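Local coordinates for protein GTP binding regulator (PDB 1VR8) that is of unknown function, though it is named a GTP binding regulator and its fold resembles that of the Ran-binding protein Mog1p, at residues K76-R81 / N115-V120; V109-K114 / E128-V133. All coordinates share one frame; numbering follows the deposited sequence.

Contact 1. Residues K76-R81 / N115-V120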
loop_
_atom_site.group_PDB
_atom_site.type_symbol
_atom_site.label_atom_id
_atom_site.label_comp_id
_atom_site.label_asym_id
_atom_site.label_seq_id
_atom_site.Cartn_x
_atom_site.Cartn_y
_atom_site.Cartn_z
ATOM N N LYS A 76 4.503 -12.032 0.365
ATOM C CA LYS A 76 4.218 -13.395 0.775
ATOM C C LYS A 76 4.468 -13.620 2.267
ATOM O O LYS A 76 3.695 -14.309 2.904
ATOM C CB LYS A 76 4.996 -14.400 -0.064
ATOM C CG LYS A 76 4.320 -14.637 -1.403
ATOM C CD LYS A 76 4.833 -15.853 -2.119
ATOM C CE LYS A 76 3.869 -16.277 -3.237
ATOM N N LYS A 77 5.538 -13.037 2.820
ATOM C CA LYS A 77 5.784 -13.136 4.259
ATOM C C LYS A 77 4.655 -12.476 5.042
ATOM O O LYS A 77 4.246 -12.996 6.076
ATOM C CB LYS A 77 7.127 -12.509 4.636
ATOM C CG LYS A 77 8.300 -13.429 4.403
ATOM C CD LYS A 77 9.647 -12.706 4.494
ATOM N N LEU A 78 4.141 -11.354 4.539
ATOM C CA LEU A 78 3.040 -10.641 5.194
ATOM C C LEU A 78 1.785 -11.476 5.185
ATOM O O LEU A 78 1.065 -11.574 6.187
ATOM C CB LEU A 78 2.728 -9.322 4.499
ATOM C CG LEU A 78 3.744 -8.198 4.632
ATOM C CD1 LEU A 78 3.348 -7.061 3.680
ATOM C CD2 LEU A 78 3.815 -7.725 6.055
ATOM N N ASN A 79 1.508 -12.057 4.032
ATOM C CA ASN A 79 0.304 -12.846 3.847
ATOM C C ASN A 79 0.337 -14.082 4.739
ATOM O O ASN A 79 -0.703 -14.521 5.219
ATOM C CB ASN A 79 0.159 -13.224 2.369
ATOM C CG ASN A 79 -1.156 -13.878 2.080
ATOM O OD1 ASN A 79 -2.207 -13.374 2.499
ATOM N ND2 ASN A 79 -1.119 -15.025 1.401
ATOM N N GLY A 80 1.534 -14.618 4.992
ATOM C CA GLY A 80 1.717 -15.762 5.901
ATOM C C GLY A 80 1.782 -15.475 7.410
ATOM O O GLY A 80 1.832 -16.403 8.213
ATOM N N ARG A 81 1.764 -14.206 7.813
ATOM C CA ARG A 81 1.955 -13.852 9.225
ATOM C C ARG A 81 0.667 -14.001 10.075
ATOM O O ARG A 81 -0.380 -13.409 9.784
ATOM C CB ARG A 81 2.579 -12.445 9.349
ATOM C CG ARG A 81 1.600 -11.282 9.487
ATOM C CD ARG A 81 2.306 -9.930 9.459
ATOM N NE ARG A 81 1.866 -9.073 10.564
ATOM C CZ ARG A 81 2.436 -9.016 11.772
ATOM N NH1 ARG A 81 3.504 -9.755 12.068
ATOM N NH2 ARG A 81 1.931 -8.205 12.703
ATOM N N ASN A 115 8.004 -3.593 -8.743
ATOM C CA ASN A 115 8.940 -3.276 -7.675
ATOM C C ASN A 115 8.278 -2.492 -6.520
ATOM O O ASN A 115 8.971 -1.805 -5.758
ATOM C CB ASN A 115 10.177 -2.540 -8.198
ATOM C CG ASN A 115 9.849 -1.230 -8.907
ATOM O OD1 ASN A 115 8.802 -1.104 -9.540
ATOM N ND2 ASN A 115 10.783 -0.264 -8.846
ATOM N N TRP A 116 6.969 -2.661 -6.340
ATOM C CA TRP A 116 6.228 -1.923 -5.337
ATOM C C TRP A 116 5.398 -2.851 -4.466
ATOM O O TRP A 116 4.793 -3.816 -4.947
ATOM C CB TRP A 116 5.265 -0.921 -6.010
ATOM C CG TRP A 116 5.977 0.190 -6.731
ATOM C CD1 TRP A 116 6.247 0.283 -8.079
ATOM C CD2 TRP A 116 6.527 1.354 -6.139
ATOM N NE1 TRP A 116 6.948 1.416 -8.342
ATOM C CE2 TRP A 116 7.148 2.096 -7.169
ATOM C CE3 TRP A 116 6.580 1.840 -4.831
ATOM C CZ2 TRP A 116 7.774 3.321 -6.935
ATOM C CZ3 TRP A 116 7.190 3.049 -4.605
ATOM C CH2 TRP A 116 7.794 3.776 -5.651
ATOM N N LEU A 117 5.328 -2.509 -3.186
ATOM C CA LEU A 117 4.435 -3.156 -2.227
ATOM C C LEU A 117 3.788 -2.053 -1.405
ATOM O O LEU A 117 4.487 -1.188 -0.888
ATOM C CB LEU A 117 5.216 -4.099 -1.333
ATOM C CG LEU A 117 4.571 -4.528 -0.010
ATOM C CD1 LEU A 117 3.316 -5.308 -0.208
ATOM C CD2 LEU A 117 5.600 -5.327 0.770
ATOM N N PHE A 118 2.466 -2.100 -1.292
ATOM C CA PHE A 118 1.682 -1.141 -0.474
ATOM C C PHE A 118 0.864 -1.878 0.552
ATOM O O PHE A 118 0.340 -2.961 0.262
ATOM C CB PHE A 118 0.732 -0.346 -1.378
ATOM C CG PHE A 118 1.454 0.562 -2.350
ATOM C CD1 PHE A 118 1.916 1.800 -1.926
ATOM C CD2 PHE A 118 1.730 0.158 -3.624
ATOM C CE1 PHE A 118 2.600 2.625 -2.775
ATOM C CE2 PHE A 118 2.446 0.978 -4.491
ATOM C CZ PHE A 118 2.873 2.210 -4.059
ATOM N N ILE A 119 0.711 -1.279 1.729
ATOM C CA ILE A 119 -0.240 -1.747 2.710
ATOM C C ILE A 119 -1.036 -0.519 3.145
ATOM O O ILE A 119 -0.450 0.532 3.497
ATOM C CB ILE A 119 0.421 -2.355 3.961
ATOM C CG1 ILE A 119 1.449 -3.450 3.587
ATOM C CG2 ILE A 119 -0.686 -2.905 4.878
ATOM C CD1 ILE A 119 2.368 -3.807 4.723
ATOM N N VAL A 120 -2.354 -0.636 3.124
ATOM C CA VAL A 120 -3.209 0.394 3.682
ATOM C C VAL A 120 -3.965 -0.190 4.870
ATOM O O VAL A 120 -4.571 -1.268 4.774
ATOM C CB VAL A 120 -4.203 0.915 2.645
ATOM C CG1 VAL A 120 -5.163 1.950 3.249
ATOM C CG2 VAL A 120 -3.473 1.536 1.520
#
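Leu78, near the end of helix 71-79, reaches across to the tips of Leu117 and Ile119 on strand 116-122. Its CB points at the strand but stops 5.5 Å short of Ile119 CD1, so the branch makes the contact. CG lies anti to the carbonyl carbon (chi1 -70°) and carries the two methyls forward. CD2 stands 4.4 Å from Ile119 CD1. CD1 does most of the touching: it meets Ile119 CD1 at 3.6 Å and Ile119 CG1 at 4.1 Å, and on its other neighbour reaches Leu117 CD2, also at 4.1 Å. The two strand residues are two positions apart and therefore point from the same face, while Phe118 between them points to the opposite one. Branched aliphatic chains long enough to bridge the gap suit this place, since helix and strand backbones are too far apart for short side chains: the nearest CA atoms, those of Leu78 and Ile119, are 9.8 Å apart. Beta-branched Ile119 is at home on a strand. Tyr42 flanks both Leu78 and Ile119, and Met47 packs against both strand residues. Such apolar, tip-to-tip packing of a helix on one face of an antiparallel sheet is characteristic of layered alpha/beta folds, here one resembling Mog1p.

Contact 2. Residues V109-K114 / E128-V133; sequences VAWWRK and EFVKHV. With AZI (azide ion), chain C.
Lys114 NZ donates a hydrogen bond of 2.7 Å to N1 of an azide ion, probably taken from the crystallisation liquor. The ammonium approaches N1 off the azide axis, at an N2-N1-NZ angle of about 131°, and a cation naturally suits an anion here. The lysine chain bends at its second torsion and is extended beyond it; the backbone N of Ile6, in the N-terminal tag, also bonds to the azide.

The contact between strand and helix lies well away from this site and is wholly apolar. Val109 and Trp111, two residues apart on strand 106-113, project from the same face of the sheet and meet Val130 and Val133 on one side of helix 126-138. CB of Val109 lies 4.1 Å from Val130 CG2, where small branched side chains let the segments come near. The segments run roughly parallel, 22° apart, with axes 10.7 Å from each other. Here a helix layer packs on one face of an antiparallel sheet, the basic unit of a layered alpha/beta fold.

The large indole of Trp111 spans more of that separation. Its CG sits between the backbone N and the carbonyl carbon (chi1 71°), which swings the six-membered ring toward the helix. Val133 CG1 comes in at the ring edge, near its plane, 3.9 Å from CZ2; Val130 CG1 approaches CZ3 obliquely at 4.3 Å. Tyr134 meets the same indole edge-to-face, and Phe118 from the adjacent strand also packs on it. The buried NE1 of Trp111 is satisfied by the backbone oxygen of His11 in the tag, while Val130 and Phe129 both rest on Val120.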
loop_
_atom_site.group_PDB
_atom_site.type_symbol
_atom_site.label_atom_id
_atom_site.label_comp_id
_atom_site.label_asym_id
_atom_site.label_seq_id
_atom_site.Cartn_x
_atom_site.Cartn_y
_atom_site.Cartn_z
ATOM N N VAL A 109 -5.372 -3.832 3.724
ATOM C CA VAL A 109 -5.294 -4.233 2.327
ATOM C C VAL A 109 -3.844 -4.087 1.853
ATOM O O VAL A 109 -3.228 -3.021 2.006
ATOM C CB VAL A 109 -6.224 -3.365 1.481
ATOM C CG1 VAL A 109 -6.112 -3.707 0.024
ATOM C CG2 VAL A 109 -7.687 -3.457 1.955
ATOM N N ALA A 110 -3.272 -5.149 1.292
ATOM C CA ALA A 110 -1.856 -5.135 0.931
ATOM C C ALA A 110 -1.722 -5.700 -0.479
ATOM O O ALA A 110 -2.279 -6.765 -0.755
ATOM C CB ALA A 110 -1.052 -5.965 1.889
ATOM N N TRP A 111 -0.963 -5.011 -1.335
ATOM C CA TRP A 111 -0.776 -5.504 -2.701
ATOM C C TRP A 111 0.633 -5.215 -3.191
ATOM O O TRP A 111 1.307 -4.298 -2.698
ATOM C CB TRP A 111 -1.846 -4.923 -3.645
ATOM C CG TRP A 111 -1.755 -3.465 -4.000
ATOM C CD1 TRP A 111 -1.210 -2.943 -5.124
ATOM C CD2 TRP A 111 -2.203 -2.329 -3.216
ATOM N NE1 TRP A 111 -1.287 -1.583 -5.104
ATOM C CE2 TRP A 111 -1.888 -1.176 -3.947
ATOM C CE3 TRP A 111 -2.810 -2.186 -1.971
ATOM C CZ2 TRP A 111 -2.206 0.098 -3.494
ATOM C CZ3 TRP A 111 -3.115 -0.920 -1.519
ATOM C CH2 TRP A 111 -2.807 0.201 -2.272
ATOM N N TRP A 112 1.079 -6.047 -4.127
ATOM C CA TRP A 112 2.379 -5.892 -4.752
ATOM C C TRP A 112 2.236 -6.085 -6.259
ATOM O O TRP A 112 1.350 -6.811 -6.733
ATOM C CB TRP A 112 3.449 -6.832 -4.166
ATOM C CG TRP A 112 3.440 -8.193 -4.790
ATOM C CD1 TRP A 112 2.632 -9.243 -4.461
ATOM C CD2 TRP A 112 4.175 -8.597 -5.940
ATOM N NE1 TRP A 112 2.854 -10.284 -5.299
ATOM C CE2 TRP A 112 3.810 -9.928 -6.219
ATOM C CE3 TRP A 112 5.150 -7.992 -6.727
ATOM C CZ2 TRP A 112 4.366 -10.656 -7.278
ATOM C CZ3 TRP A 112 5.708 -8.723 -7.782
ATOM C CH2 TRP A 112 5.295 -10.029 -8.061
ATOM N N ARG A 113 3.117 -5.406 -6.980
ATOM C CA ARG A 113 3.294 -5.596 -8.404
ATOM C C ARG A 113 4.601 -4.919 -8.791
ATOM O O ARG A 113 4.975 -3.892 -8.212
ATOM C CB ARG A 113 2.117 -5.042 -9.188
ATOM C CG ARG A 113 2.096 -5.472 -10.675
ATOM C CD ARG A 113 0.761 -5.071 -11.326
ATOM N NE ARG A 113 0.607 -5.545 -12.710
ATOM C CZ ARG A 113 1.145 -4.970 -13.789
ATOM N NH1 ARG A 113 1.900 -3.884 -13.672
ATOM N NH2 ARG A 113 0.938 -5.477 -15.000
ATOM N N LYS A 114 5.289 -5.492 -9.755
ATOM C CA LYS A 114 6.600 -5.017 -10.177
ATOM C C LYS A 114 7.502 -4.815 -8.938
ATOM O O LYS A 114 7.726 -5.764 -8.197
ATOM C CB LYS A 114 6.465 -3.737 -11.029
ATOM C CG LYS A 114 5.669 -3.935 -12.342
ATOM C CD LYS A 114 6.352 -4.885 -13.295
ATOM C CE LYS A 114 5.623 -4.966 -14.665
ATOM N NZ LYS A 114 6.310 -5.915 -15.595
ATOM N N GLU A 128 -12.003 3.294 0.634
ATOM C CA GLU A 128 -12.072 4.596 -0.040
ATOM C C GLU A 128 -10.682 5.135 -0.339
ATOM O O GLU A 128 -10.414 5.641 -1.422
ATOM C CB GLU A 128 -12.874 5.564 0.817
ATOM C CG GLU A 128 -14.384 5.221 0.939
ATOM C CD GLU A 128 -14.744 4.169 2.014
ATOM O OE1 GLU A 128 -13.860 3.629 2.748
ATOM O OE2 GLU A 128 -15.962 3.861 2.109
ATOM N N PHE A 129 -9.786 5.027 0.634
ATOM C CA PHE A 129 -8.400 5.456 0.431
ATOM C C PHE A 129 -7.704 4.598 -0.619
ATOM O O PHE A 129 -6.999 5.110 -1.487
ATOM C CB PHE A 129 -7.616 5.435 1.734
ATOM C CG PHE A 129 -6.280 6.074 1.603
ATOM C CD1 PHE A 129 -6.172 7.449 1.576
ATOM C CD2 PHE A 129 -5.161 5.314 1.442
ATOM C CE1 PHE A 129 -4.917 8.064 1.380
ATOM C CE2 PHE A 129 -3.903 5.915 1.284
ATOM C CZ PHE A 129 -3.805 7.287 1.262
ATOM N N VAL A 130 -7.909 3.280 -0.561
ATOM C CA VAL A 130 -7.278 2.384 -1.559
ATOM C C VAL A 130 -7.734 2.784 -2.956
ATOM O O VAL A 130 -6.904 2.895 -3.856
ATOM C CB VAL A 130 -7.617 0.911 -1.296
ATOM C CG1 VAL A 130 -7.173 0.041 -2.446
ATOM C CG2 VAL A 130 -6.895 0.442 -0.019
ATOM N N LYS A 131 -9.023 3.051 -3.130
ATOM C CA LYS A 131 -9.561 3.454 -4.425
ATOM C C LYS A 131 -8.925 4.761 -4.910
ATOM O O LYS A 131 -8.616 4.925 -6.085
ATOM C CB LYS A 131 -11.080 3.594 -4.378
ATOM C CG LYS A 131 -11.739 3.660 -5.727
ATOM C CD LYS A 131 -11.286 2.508 -6.663
ATOM C CE LYS A 131 -12.282 2.271 -7.819
ATOM N NZ LYS A 131 -11.867 1.202 -8.799
ATOM N N HIS A 132 -8.737 5.692 -3.982
ATOM C CA HIS A 132 -7.987 6.928 -4.274
ATOM C C HIS A 132 -6.569 6.617 -4.785
ATOM O O HIS A 132 -6.136 7.143 -5.812
ATOM C CB HIS A 132 -7.940 7.837 -3.049
ATOM C CG HIS A 132 -7.025 9.022 -3.211
ATOM N ND1 HIS A 132 -7.253 10.025 -4.124
ATOM C CD2 HIS A 132 -5.890 9.358 -2.562
ATOM C CE1 HIS A 132 -6.286 10.926 -4.042
ATOM N NE2 HIS A 132 -5.447 10.549 -3.095
ATOM N N VAL A 133 -5.840 5.786 -4.052
ATOM C CA VAL A 133 -4.490 5.407 -4.437
ATOM C C VAL A 133 -4.502 4.772 -5.838
ATOM O O VAL A 133 -3.703 5.131 -6.706
ATOM C CB VAL A 133 -3.871 4.428 -3.429
ATOM C CG1 VAL A 133 -2.551 3.935 -3.923
ATOM C CG2 VAL A 133 -3.721 5.067 -2.022
HETATM N N1 AZI C . 4.564 -6.185 -17.695
HETATM N N2 AZI C . 4.457 -7.017 -18.553
HETATM N N3 AZI C . 3.960 -7.628 -19.463
#

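How the contacts relate
The centres of contacts 1 and 2 lie 11 Å apart, and their segments alternate along the chain: 76-81, 109-114, 115-120, 128-133. Strands 106-113 and 116-122 are antiparallel neighbours joined by a tight turn at Lys114 and Asn115, so the two middle segments form one hairpin. Backbone bonds tie them directly, with Val120 N 2.8 Å from Val109 O and Phe118 N 2.9 Å from Trp111 O. The helices lie on opposite faces of this hairpin: helix 71-79 in contact 1, helix 126-138 in contact 2. The shared sheet is therefore the middle layer of a three-layer domain, with apolar packing on both faces.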